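Local atomic coordinates of periplasmic binding protein (Sulfurospirillum deleyianum, PDB entry 4PAG), a protein that probably serves as the periplasmic solute-binding component of an ABC transporter of the iron-siderophore and vitamin B12 type, and here holds a bound histidine. Residues S3-L7 with Y133-Q139; V258-P262 with W283-K287; Y35-T40 with F60-F65; Y127-F131 with P273-I278. All coordinates share one frame; numbering follows the deposited sequence.

Contact 1 (S3-L7 with Y133-Q139); sequences SRTFL and YLGRVMQ
Arg4 and Phe6 reach from the N-terminal beta hairpin, whose strand 5-7 pairs with 13-15, to the C-terminal end of helix 127-138, closed by a Schellman motif at Gln139. Arg4 grips that end with two hydrogen bonds: NH1 donates to Val137 O (2.9 Å, 164° at the hydrogen) and NH2 to Arg136 O at 2.8 Å, both acceptors lying close to the guanidinium plane. A cationic, many-handed donor suits a helix end where the last carbonyls are no longer all used by the helix. Bends at chi2 and chi3 curl the chain back to them, and the Gln139 amide stacks over the guanidinium with planes only 6° apart; the amide nitrogen itself bonds to Glu18 O. A lysine in place of Arg4 would probably leave one of the two carbonyls without its donor and take away the flat partner of the Gln139 amide. Phe6, buried and apolar, covers the neighbouring turn. Its edge points to the face of Tyr133 in an offset edge-to-face pair, planes at 89°, while Val137 CG2 sits over the face of the Phe6 ring, 4.1 Å from its centroid. Beyond it, one water joins Leu7 N to Tyr133 OH, 2.6 Å from that hydroxyl oxygen.

Contact 2 (V258-P262 with W283-K287); sequences VYLVP and WIASK. With HIS (histidine), chain E.
Tyr259 and Lys287 meet where helix 277-288 packs on strand 258-260, an edge strand of a four-stranded parallel sheet in an alpha/beta lobe of the periplasmic binding protein fold. The helix segment packs nearly antiparallel to this edge strand, at 161°.

CH-pi contacts carry most of the packing. The aliphatic chain of Lys287 lies across one face of the Tyr259 ring, with CD 3.6 Å from the centroid and only 4° off the ring normal. The bend at chi2 (-53°) lays CB, CG, CD and CE over the aromatic carbons, a use of lysine that keeps its methylenes covered. Pro262 CD makes the second such contact, 3.9 Å from the centroid of the six-membered ring of Trp283, while Lys287 CG lies beyond the opposite face of the indole. Tryptophan suits this place because one broad plate spans several residues of the strand and the turn after it.

Apolar packing completes the seam. Trp283 CZ2 touches Tyr259 CB at 3.9 Å, and CZ3 meets Val261 CG2; Trp268 meets the indole edge-to-face.

Polar links are few. A water joins Tyr259 OH to Lys287 O. The strand's far side faces the bound histidine: Leu260 CD2 packs against that ligand, which also bonds to Lys263. Leu260 O receives a weak, long hydrogen bond, 3.3 Å from the ligand's ND1.

Contact 3 (Y35-T40 with F60-F65); sequences YVIDDT and FLSKHF
Tyr35, near the end of helix 28-37, reaches across to the 60-65 turn and the start of helix 63-66. With CG anti to the backbone N (chi1 172°), the ring is carried straight out from its helix. CB comes near Phe65 CE1, and Tyr35 CD1 lies 3.5 Å from Phe65 CD1, where the tyrosine edge addresses the phenylalanine face in an edge-to-face pair with planes at 62°. CE1 continues along Phe65 to its CB and has Ser62 OG at the ring edge. At the CE2 edge, on the same side of the ring as Phe65, Leu61 CD2 makes an off-centre CH-pi contact. At the tip, Tyr35 OH accepts from Ser62 N (3.0 Å, 147° at the hydrogen). The same hydroxyl donates to a water that in turn donates to Phe60 O. Tyrosine suits the place because its ring packs among hydrocarbons while its hydroxyl serves backbone groups. A phenylalanine here would probably keep much of the packing but leave Ser62 N without its acceptor and the bridging water without its donor.

Ser62 is the N-cap of helix 63-66. Its OG accepts from Phe65 N at 3.1 Å and gives its own proton to Asp39 OD2 at 2.7 Å, reaching that oxygen from above the carboxylate plane. Asp39 OD2 also lies at the edge of the His64 ring, 3.5 Å from CD2.

The chemistry implies a short hydrogen-bond chain at the helix start: the hydroxyl accepts from the helix while donating to a carboxylate, whose negative charge would probably be favoured beside the positive end of the helix dipole.

Contact 4 (Y127-F131 with P273-I278); sequences YPEVF and PSFMRI
Pro273 only borders the contact, bringing the chain past the hydroxyl end of Tyr127, which stands at the start of helix 127-138. At Ser274 the backbone passes that hydroxyl very closely, and Tyr127 OH lies 2.9 Å from Ser274 C; the neighbouring polar atoms are poorly angled and form no hydrogen bond with it. Ser274 OG accepts from Met276 N (3.1 Å, 155° at the hydrogen). A small residue with a hydroxyl suits this position, because it can cap the type I turn from Ser274 to Arg277 that leads into helix 277-288.

Phe275 does most of the touching on this side. Its CA sits over one face of the Tyr127 ring, 3.7 Å from the centroid, so the phenol lies flat against the backbone of the turn. Phe275 CB meets Phe131 CZ, also at 3.7 Å. With CG placed between the backbone N and the carbonyl carbon (chi1 75°), the ring swings off to present a face to the edge of Phe131, in an offset edge-to-face pair with planes at 77°. The same ring packs on Phe308 of helix 297-309.

Ile278, in the first turn of the helix, places CD1 against both aromatics, 4.1 Å from Tyr127 CB and 4.2 Å from Phe131 CE2, where it lies near the ring plane. A branched aliphatic residue fills this corner without asking for a polar partner.

The arrangement is a buried aromatic-aliphatic core, in which the N-terminal turn of one helix packs on the capped turn that opens another inside the periplasmic binding protein fold.

Contacts 1 and 4 share helix 127-138, one at its end and the other at its start, with centres 17 Å apart. Contacts 2 and 4 share helix 277-288, which runs from the core to the sheet beside the bound histidine. Together the two helices connect the N-terminal hairpin side with the ligand side: contacts 1 and 2 lie 35 Å apart, on opposite sides of the chain's centre. Contact 3 is nested within the loop closed by contact 1 and touches contacts 1 and 4, through Ile37 on Leu134 and Val36 on Phe275. Contact 4 crosses contacts 1 and 2 along the sequence, tying early and late parts of the chain together.

Contact 1 (S3-L7 with Y133-Q139)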
# COMPACT_ATOMS: atom_id res chain seq x y z
N SER A 3 24.89 -10.70 -15.25
CA SER A 3 23.56 -11.14 -14.85
C SER A 3 23.25 -10.68 -13.42
O SER A 3 22.09 -10.53 -13.04
CB SER A 3 23.48 -12.67 -14.93
OG SER A 3 22.16 -13.12 -14.68
N ARG A 4 24.31 -10.46 -12.65
CA ARG A 4 24.21 -9.99 -11.28
C ARG A 4 24.59 -8.52 -11.10
O ARG A 4 24.87 -8.08 -9.99
CB ARG A 4 25.07 -10.87 -10.37
CG ARG A 4 24.71 -12.35 -10.43
CD ARG A 4 23.22 -12.59 -10.15
NE ARG A 4 22.85 -12.21 -8.79
CZ ARG A 4 21.62 -11.88 -8.37
NH1 ARG A 4 21.44 -11.58 -7.09
NH2 ARG A 4 20.58 -11.84 -9.21
N THR A 5 24.57 -7.76 -12.20
CA THR A 5 24.91 -6.34 -12.18
C THR A 5 23.64 -5.51 -12.14
O THR A 5 22.75 -5.69 -12.97
CB THR A 5 25.73 -5.92 -13.40
OG1 THR A 5 26.95 -6.68 -13.43
CG2 THR A 5 26.08 -4.44 -13.35
N PHE A 6 23.56 -4.61 -11.18
CA PHE A 6 22.40 -3.73 -11.00
C PHE A 6 22.87 -2.31 -10.75
O PHE A 6 23.95 -2.10 -10.20
CB PHE A 6 21.55 -4.21 -9.82
CG PHE A 6 20.97 -5.58 -10.02
CD1 PHE A 6 21.67 -6.71 -9.63
CD2 PHE A 6 19.73 -5.74 -10.62
CE1 PHE A 6 21.14 -7.97 -9.82
CE2 PHE A 6 19.19 -7.00 -10.82
CZ PHE A 6 19.90 -8.12 -10.42
N LEU A 7 22.06 -1.33 -11.14
CA LEU A 7 22.35 0.06 -10.82
C LEU A 7 21.84 0.35 -9.41
O LEU A 7 20.68 0.13 -9.13
CB LEU A 7 21.70 1.01 -11.83
CG LEU A 7 22.17 0.88 -13.28
CD1 LEU A 7 21.40 1.84 -14.17
CD2 LEU A 7 23.67 1.10 -13.41
N TYR A 133 11.66 -7.09 -11.50
CA TYR A 133 12.98 -6.62 -11.10
C TYR A 133 13.42 -7.30 -9.81
O TYR A 133 14.52 -7.84 -9.74
CB TYR A 133 12.95 -5.10 -10.92
CG TYR A 133 14.25 -4.47 -10.49
CD1 TYR A 133 15.27 -4.26 -11.40
CD2 TYR A 133 14.45 -4.07 -9.17
CE1 TYR A 133 16.46 -3.67 -11.01
CE2 TYR A 133 15.65 -3.48 -8.77
CZ TYR A 133 16.64 -3.28 -9.70
OH TYR A 133 17.84 -2.69 -9.34
N LEU A 134 12.56 -7.29 -8.80
CA LEU A 134 12.89 -7.94 -7.53
C LEU A 134 13.09 -9.45 -7.67
O LEU A 134 13.92 -10.04 -6.98
CB LEU A 134 11.85 -7.61 -6.46
CG LEU A 134 11.88 -6.17 -5.97
CD1 LEU A 134 10.88 -5.96 -4.85
CD2 LEU A 134 13.28 -5.77 -5.50
N GLY A 135 12.34 -10.08 -8.58
CA GLY A 135 12.56 -11.48 -8.92
C GLY A 135 13.96 -11.77 -9.44
O GLY A 135 14.56 -12.78 -9.06
N ARG A 136 14.49 -10.89 -10.29
CA ARG A 136 15.86 -11.04 -10.80
C ARG A 136 16.86 -10.86 -9.66
O ARG A 136 17.78 -11.66 -9.52
CB ARG A 136 16.15 -10.04 -11.92
CG ARG A 136 15.38 -10.30 -13.21
CD ARG A 136 15.55 -9.20 -14.24
NE ARG A 136 14.31 -8.98 -14.98
CZ ARG A 136 13.62 -7.84 -14.99
NH1 ARG A 136 14.07 -6.78 -14.33
NH2 ARG A 136 12.50 -7.75 -15.68
N VAL A 137 16.67 -9.83 -8.85
CA VAL A 137 17.52 -9.58 -7.68
C VAL A 137 17.59 -10.80 -6.75
O VAL A 137 18.68 -11.28 -6.42
CB VAL A 137 17.06 -8.33 -6.88
CG1 VAL A 137 17.84 -8.19 -5.59
CG2 VAL A 137 17.20 -7.07 -7.73
N MSE A 138 16.42 -11.31 -6.38
CA MSE A 138 16.31 -12.38 -5.41
C MSE A 138 16.45 -13.79 -6.00
O MSE A 138 16.44 -14.75 -5.26
CB MSE A 138 14.93 -12.25 -4.74
CG MSE A 138 14.79 -10.97 -3.91
SE MSE A 138 12.97 -10.77 -3.15
CE MSE A 138 13.10 -12.32 -1.93
N GLN A 139 16.58 -13.90 -7.32
CA GLN A 139 16.54 -15.20 -8.02
C GLN A 139 15.26 -15.97 -7.69
O GLN A 139 15.30 -17.17 -7.43
CB GLN A 139 17.77 -16.05 -7.68
CG GLN A 139 19.11 -15.38 -7.95
CD GLN A 139 19.61 -15.60 -9.35
OE1 GLN A 139 18.84 -15.54 -10.31
NE2 GLN A 139 20.91 -15.86 -9.50
O HOH W 1 20.45 -12.94 -11.74
O HOH W 2 22.46 -15.42 -12.58
O HOH W 3 19.21 -1.68 -11.37

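Contact 2 (V258-P262 with W283-K287)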
# COMPACT_ATOMS: atom_id res chain seq x y z
N VAL A 258 -20.20 4.99 3.00
CA VAL A 258 -19.05 5.20 3.87
C VAL A 258 -18.45 3.82 4.11
O VAL A 258 -19.16 2.92 4.56
CB VAL A 258 -19.48 5.81 5.22
CG1 VAL A 258 -18.28 6.00 6.14
CG2 VAL A 258 -20.24 7.12 5.02
N TYR A 259 -17.17 3.63 3.79
CA TYR A 259 -16.57 2.28 3.80
C TYR A 259 -15.23 2.26 4.51
O TYR A 259 -14.39 3.14 4.30
CB TYR A 259 -16.43 1.75 2.36
CG TYR A 259 -17.73 1.83 1.58
CD1 TYR A 259 -18.75 0.91 1.80
CD2 TYR A 259 -17.96 2.85 0.67
CE1 TYR A 259 -19.96 1.00 1.12
CE2 TYR A 259 -19.16 2.94 -0.03
CZ TYR A 259 -20.15 2.00 0.20
OH TYR A 259 -21.34 2.08 -0.48
N LEU A 260 -15.05 1.25 5.36
CA LEU A 260 -13.85 1.09 6.16
C LEU A 260 -12.83 0.26 5.37
O LEU A 260 -13.13 -0.82 4.89
CB LEU A 260 -14.19 0.40 7.48
CG LEU A 260 -13.10 0.21 8.53
CD1 LEU A 260 -12.57 1.54 9.04
CD2 LEU A 260 -13.65 -0.63 9.69
N VAL A 261 -11.62 0.78 5.24
CA VAL A 261 -10.57 0.09 4.47
C VAL A 261 -10.15 -1.20 5.19
O VAL A 261 -9.81 -1.15 6.36
CB VAL A 261 -9.33 0.99 4.28
CG1 VAL A 261 -8.23 0.26 3.55
CG2 VAL A 261 -9.69 2.26 3.53
N PRO A 262 -10.18 -2.35 4.49
CA PRO A 262 -9.66 -3.58 5.07
C PRO A 262 -8.16 -3.56 5.35
O PRO A 262 -7.39 -2.88 4.65
CB PRO A 262 -9.96 -4.64 4.00
CG PRO A 262 -11.09 -4.06 3.21
CD PRO A 262 -10.82 -2.59 3.19
N TRP A 283 -11.29 -2.61 -5.15
CA TRP A 283 -12.25 -2.45 -4.05
C TRP A 283 -12.80 -1.03 -4.01
O TRP A 283 -14.03 -0.83 -3.93
CB TRP A 283 -11.60 -2.83 -2.72
CG TRP A 283 -12.47 -2.55 -1.54
CD1 TRP A 283 -13.53 -3.30 -1.11
CD2 TRP A 283 -12.37 -1.45 -0.64
NE1 TRP A 283 -14.08 -2.73 0.01
CE2 TRP A 283 -13.40 -1.59 0.31
CE3 TRP A 283 -11.51 -0.35 -0.55
CZ2 TRP A 283 -13.58 -0.69 1.35
CZ3 TRP A 283 -11.71 0.56 0.48
CH2 TRP A 283 -12.73 0.38 1.42
N ILE A 284 -11.92 -0.04 -4.07
CA ILE A 284 -12.34 1.37 -4.16
C ILE A 284 -13.27 1.62 -5.37
O ILE A 284 -14.32 2.26 -5.23
CB ILE A 284 -11.14 2.35 -4.22
CG1 ILE A 284 -10.39 2.37 -2.89
CG2 ILE A 284 -11.61 3.76 -4.54
CD1 ILE A 284 -9.01 2.98 -3.00
N ALA A 285 -12.88 1.13 -6.55
CA ALA A 285 -13.71 1.31 -7.75
C ALA A 285 -15.12 0.73 -7.58
O ALA A 285 -16.11 1.34 -8.01
CB ALA A 285 -13.03 0.68 -8.96
N SER A 286 -15.19 -0.42 -6.93
CA SER A 286 -16.47 -1.09 -6.65
C SER A 286 -17.37 -0.23 -5.75
O SER A 286 -18.59 -0.27 -5.87
CB SER A 286 -16.26 -2.47 -6.02
OG SER A 286 -15.92 -2.39 -4.63
N LYS A 287 -16.76 0.55 -4.86
CA LYS A 287 -17.51 1.45 -3.99
C LYS A 287 -17.86 2.78 -4.68
O LYS A 287 -18.92 3.33 -4.43
CB LYS A 287 -16.74 1.71 -2.69
CG LYS A 287 -16.44 0.47 -1.87
CD LYS A 287 -17.68 -0.37 -1.56
CE LYS A 287 -17.35 -1.54 -0.66
NZ LYS A 287 -18.40 -2.59 -0.75
N HIS E . -13.12 -3.61 10.84
CA HIS E . -11.73 -3.62 10.31
C HIS E . -10.84 -2.67 11.10
O HIS E . -10.46 -1.57 10.68
CB HIS E . -11.71 -3.27 8.83
CG HIS E . -12.72 -4.02 8.02
ND1 HIS E . -13.29 -3.51 6.87
CD2 HIS E . -13.27 -5.25 8.19
CE1 HIS E . -14.13 -4.39 6.37
NE2 HIS E . -14.14 -5.45 7.15
OXT HIS E . -10.50 -3.01 12.22
O HOH W 4 -21.20 2.96 -2.90

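Contact 3 (Y35-T40 with F60-F65)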
# COMPACT_ATOMS: atom_id res chain seq x y z
N TYR A 35 7.99 -9.96 1.23
CA TYR A 35 7.28 -11.05 1.90
C TYR A 35 6.56 -11.95 0.89
O TYR A 35 6.72 -13.17 0.92
CB TYR A 35 6.29 -10.57 2.97
CG TYR A 35 5.49 -11.75 3.45
CD1 TYR A 35 6.00 -12.60 4.42
CD2 TYR A 35 4.29 -12.08 2.85
CE1 TYR A 35 5.31 -13.74 4.80
CE2 TYR A 35 3.59 -13.21 3.22
CZ TYR A 35 4.10 -14.04 4.19
OH TYR A 35 3.39 -15.16 4.55
N VAL A 36 5.76 -11.36 0.00
CA VAL A 36 4.95 -12.16 -0.91
C VAL A 36 5.78 -12.85 -1.99
O VAL A 36 5.33 -13.84 -2.55
CB VAL A 36 3.75 -11.38 -1.52
CG1 VAL A 36 2.71 -11.08 -0.45
CG2 VAL A 36 4.20 -10.10 -2.22
N ILE A 37 6.98 -12.35 -2.29
CA ILE A 37 7.89 -13.04 -3.20
C ILE A 37 8.53 -14.22 -2.44
O ILE A 37 8.39 -15.38 -2.85
CB ILE A 37 8.96 -12.10 -3.79
CG1 ILE A 37 8.30 -11.02 -4.64
CG2 ILE A 37 9.97 -12.88 -4.64
CD1 ILE A 37 9.22 -9.88 -5.01
N ASP A 38 9.21 -13.93 -1.34
CA ASP A 38 9.79 -14.97 -0.49
C ASP A 38 10.25 -14.34 0.83
O ASP A 38 11.11 -13.47 0.83
CB ASP A 38 10.98 -15.63 -1.20
CG ASP A 38 11.59 -16.77 -0.40
OD1 ASP A 38 10.97 -17.27 0.56
OD2 ASP A 38 12.72 -17.17 -0.74
N ASP A 39 9.66 -14.78 1.93
CA ASP A 39 10.00 -14.22 3.25
C ASP A 39 11.29 -14.80 3.83
O ASP A 39 11.88 -14.21 4.73
CB ASP A 39 8.84 -14.42 4.23
CG ASP A 39 8.55 -15.87 4.51
OD1 ASP A 39 8.44 -16.66 3.54
OD2 ASP A 39 8.42 -16.22 5.70
N THR A 40 11.73 -15.93 3.29
CA THR A 40 12.89 -16.65 3.83
C THR A 40 14.10 -15.73 4.09
O THR A 40 14.62 -15.73 5.20
CB THR A 40 13.29 -17.84 2.93
OG1 THR A 40 12.13 -18.64 2.68
CG2 THR A 40 14.34 -18.69 3.60
N PHE A 60 -2.79 -14.93 8.30
CA PHE A 60 -2.47 -14.83 6.87
C PHE A 60 -0.98 -14.97 6.52
O PHE A 60 -0.66 -15.28 5.37
CB PHE A 60 -2.95 -13.47 6.34
CG PHE A 60 -4.44 -13.31 6.34
CD1 PHE A 60 -5.19 -13.72 5.25
CD2 PHE A 60 -5.09 -12.71 7.40
CE1 PHE A 60 -6.55 -13.56 5.23
CE2 PHE A 60 -6.47 -12.55 7.39
CZ PHE A 60 -7.20 -12.97 6.31
N LEU A 61 -0.09 -14.73 7.48
CA LEU A 61 1.34 -14.63 7.22
C LEU A 61 2.11 -15.75 7.92
O LEU A 61 1.65 -16.30 8.92
CB LEU A 61 1.87 -13.28 7.72
CG LEU A 61 1.16 -12.04 7.20
CD1 LEU A 61 1.65 -10.80 7.93
CD2 LEU A 61 1.33 -11.89 5.70
N SER A 62 3.28 -16.07 7.39
CA SER A 62 4.09 -17.15 7.94
C SER A 62 4.52 -16.83 9.37
O SER A 62 4.68 -15.67 9.74
CB SER A 62 5.33 -17.38 7.07
OG SER A 62 6.24 -16.31 7.21
N LYS A 63 4.69 -17.87 10.17
CA LYS A 63 5.21 -17.71 11.52
C LYS A 63 6.60 -17.06 11.49
O LYS A 63 6.89 -16.21 12.33
CB LYS A 63 5.26 -19.06 12.24
CG LYS A 63 5.38 -18.94 13.75
CD LYS A 63 4.55 -20.00 14.45
CE LYS A 63 4.85 -20.06 15.94
NZ LYS A 63 6.23 -20.55 16.21
N HIS A 64 7.44 -17.45 10.52
CA HIS A 64 8.77 -16.84 10.38
C HIS A 64 8.68 -15.32 10.30
O HIS A 64 9.37 -14.63 11.04
CB HIS A 64 9.51 -17.37 9.14
CG HIS A 64 10.79 -16.65 8.84
ND1 HIS A 64 11.93 -16.80 9.60
CD2 HIS A 64 11.11 -15.76 7.87
CE1 HIS A 64 12.90 -16.04 9.11
NE2 HIS A 64 12.43 -15.41 8.05
N PHE A 65 7.82 -14.82 9.41
CA PHE A 65 7.66 -13.39 9.23
C PHE A 65 7.16 -12.72 10.50
O PHE A 65 7.66 -11.66 10.87
CB PHE A 65 6.72 -13.07 8.06
CG PHE A 65 6.52 -11.60 7.82
CD1 PHE A 65 7.45 -10.86 7.09
CD2 PHE A 65 5.40 -10.95 8.30
CE1 PHE A 65 7.25 -9.51 6.85
CE2 PHE A 65 5.20 -9.60 8.07
CZ PHE A 65 6.13 -8.88 7.34
O HOH W 5 1.12 -15.83 3.37

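Contact 4 (Y127-F131 with P273-I278)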
# COMPACT_ATOMS: atom_id res chain seq x y z
N TYR A 127 3.91 -1.62 -10.48
CA TYR A 127 4.11 -2.86 -9.71
C TYR A 127 4.58 -4.08 -10.52
O TYR A 127 5.47 -4.80 -10.07
CB TYR A 127 2.90 -3.18 -8.82
CG TYR A 127 2.93 -2.39 -7.52
CD1 TYR A 127 3.97 -2.57 -6.60
CD2 TYR A 127 1.97 -1.44 -7.23
CE1 TYR A 127 4.02 -1.83 -5.43
CE2 TYR A 127 2.02 -0.70 -6.06
CZ TYR A 127 3.05 -0.89 -5.16
OH TYR A 127 3.09 -0.15 -4.00
N PRO A 128 4.02 -4.31 -11.72
CA PRO A 128 4.51 -5.48 -12.47
C PRO A 128 6.02 -5.44 -12.75
O PRO A 128 6.72 -6.41 -12.47
CB PRO A 128 3.70 -5.42 -13.77
CG PRO A 128 2.44 -4.70 -13.39
CD PRO A 128 2.88 -3.67 -12.39
N GLU A 129 6.53 -4.33 -13.26
CA GLU A 129 7.96 -4.25 -13.53
C GLU A 129 8.82 -4.30 -12.26
O GLU A 129 9.90 -4.89 -12.27
CB GLU A 129 8.29 -3.04 -14.41
CG GLU A 129 8.02 -3.30 -15.88
CD GLU A 129 8.87 -4.43 -16.45
OE1 GLU A 129 10.12 -4.36 -16.37
OE2 GLU A 129 8.30 -5.40 -16.98
N VAL A 130 8.33 -3.73 -11.17
CA VAL A 130 9.05 -3.78 -9.90
C VAL A 130 9.11 -5.21 -9.36
O VAL A 130 10.15 -5.67 -8.91
CB VAL A 130 8.45 -2.81 -8.86
CG1 VAL A 130 9.08 -3.02 -7.48
CG2 VAL A 130 8.65 -1.37 -9.31
N PHE A 131 7.99 -5.93 -9.44
CA PHE A 131 7.98 -7.35 -9.09
C PHE A 131 8.99 -8.15 -9.92
O PHE A 131 9.79 -8.91 -9.37
CB PHE A 131 6.57 -7.95 -9.23
CG PHE A 131 5.74 -7.82 -8.00
CD1 PHE A 131 6.08 -8.52 -6.85
CD2 PHE A 131 4.59 -7.03 -7.98
CE1 PHE A 131 5.31 -8.42 -5.70
CE2 PHE A 131 3.82 -6.92 -6.84
CZ PHE A 131 4.18 -7.62 -5.70
N PRO A 273 1.45 2.53 1.73
CA PRO A 273 1.27 2.30 0.31
C PRO A 273 1.98 1.00 -0.03
O PRO A 273 3.07 0.75 0.46
CB PRO A 273 1.99 3.48 -0.35
CG PRO A 273 2.29 4.44 0.73
CD PRO A 273 2.28 3.71 2.02
N SER A 274 1.34 0.13 -0.81
CA SER A 274 1.96 -1.14 -1.17
C SER A 274 1.26 -1.78 -2.36
O SER A 274 0.23 -1.30 -2.85
CB SER A 274 1.92 -2.11 0.01
OG SER A 274 0.64 -2.72 0.14
N PHE A 275 1.84 -2.90 -2.80
CA PHE A 275 1.26 -3.74 -3.85
C PHE A 275 -0.19 -4.17 -3.57
O PHE A 275 -0.90 -4.56 -4.49
CB PHE A 275 2.12 -4.99 -4.01
CG PHE A 275 1.92 -5.98 -2.92
CD1 PHE A 275 2.66 -5.90 -1.75
CD2 PHE A 275 0.95 -6.97 -3.03
CE1 PHE A 275 2.44 -6.81 -0.72
CE2 PHE A 275 0.73 -7.87 -2.01
CZ PHE A 275 1.49 -7.79 -0.85
N MSE A 276 -0.64 -4.11 -2.31
CA MSE A 276 -2.04 -4.43 -1.98
C MSE A 276 -3.01 -3.57 -2.78
O MSE A 276 -4.18 -3.96 -2.97
CB MSE A 276 -2.34 -4.20 -0.50
CG MSE A 276 -1.58 -5.10 0.46
SE MSE A 276 -2.04 -7.00 0.25
CE MSE A 276 -3.92 -6.95 0.87
N ARG A 277 -2.54 -2.42 -3.25
CA ARG A 277 -3.35 -1.51 -4.08
C ARG A 277 -3.82 -2.13 -5.39
O ARG A 277 -4.84 -1.70 -5.95
CB ARG A 277 -2.58 -0.23 -4.36
CG ARG A 277 -2.44 0.64 -3.13
CD ARG A 277 -1.38 1.72 -3.27
NE ARG A 277 -1.53 2.67 -2.19
CZ ARG A 277 -0.95 3.86 -2.09
NH1 ARG A 277 -0.09 4.28 -3.02
NH2 ARG A 277 -1.22 4.63 -1.04
N ILE A 278 -3.09 -3.13 -5.88
CA ILE A 278 -3.54 -3.94 -7.01
C ILE A 278 -4.99 -4.41 -6.80
O ILE A 278 -5.80 -4.37 -7.72
CB ILE A 278 -2.59 -5.14 -7.21
CG1 ILE A 278 -1.24 -4.63 -7.73
CG2 ILE A 278 -3.18 -6.16 -8.18
CD1 ILE A 278 -0.09 -5.56 -7.42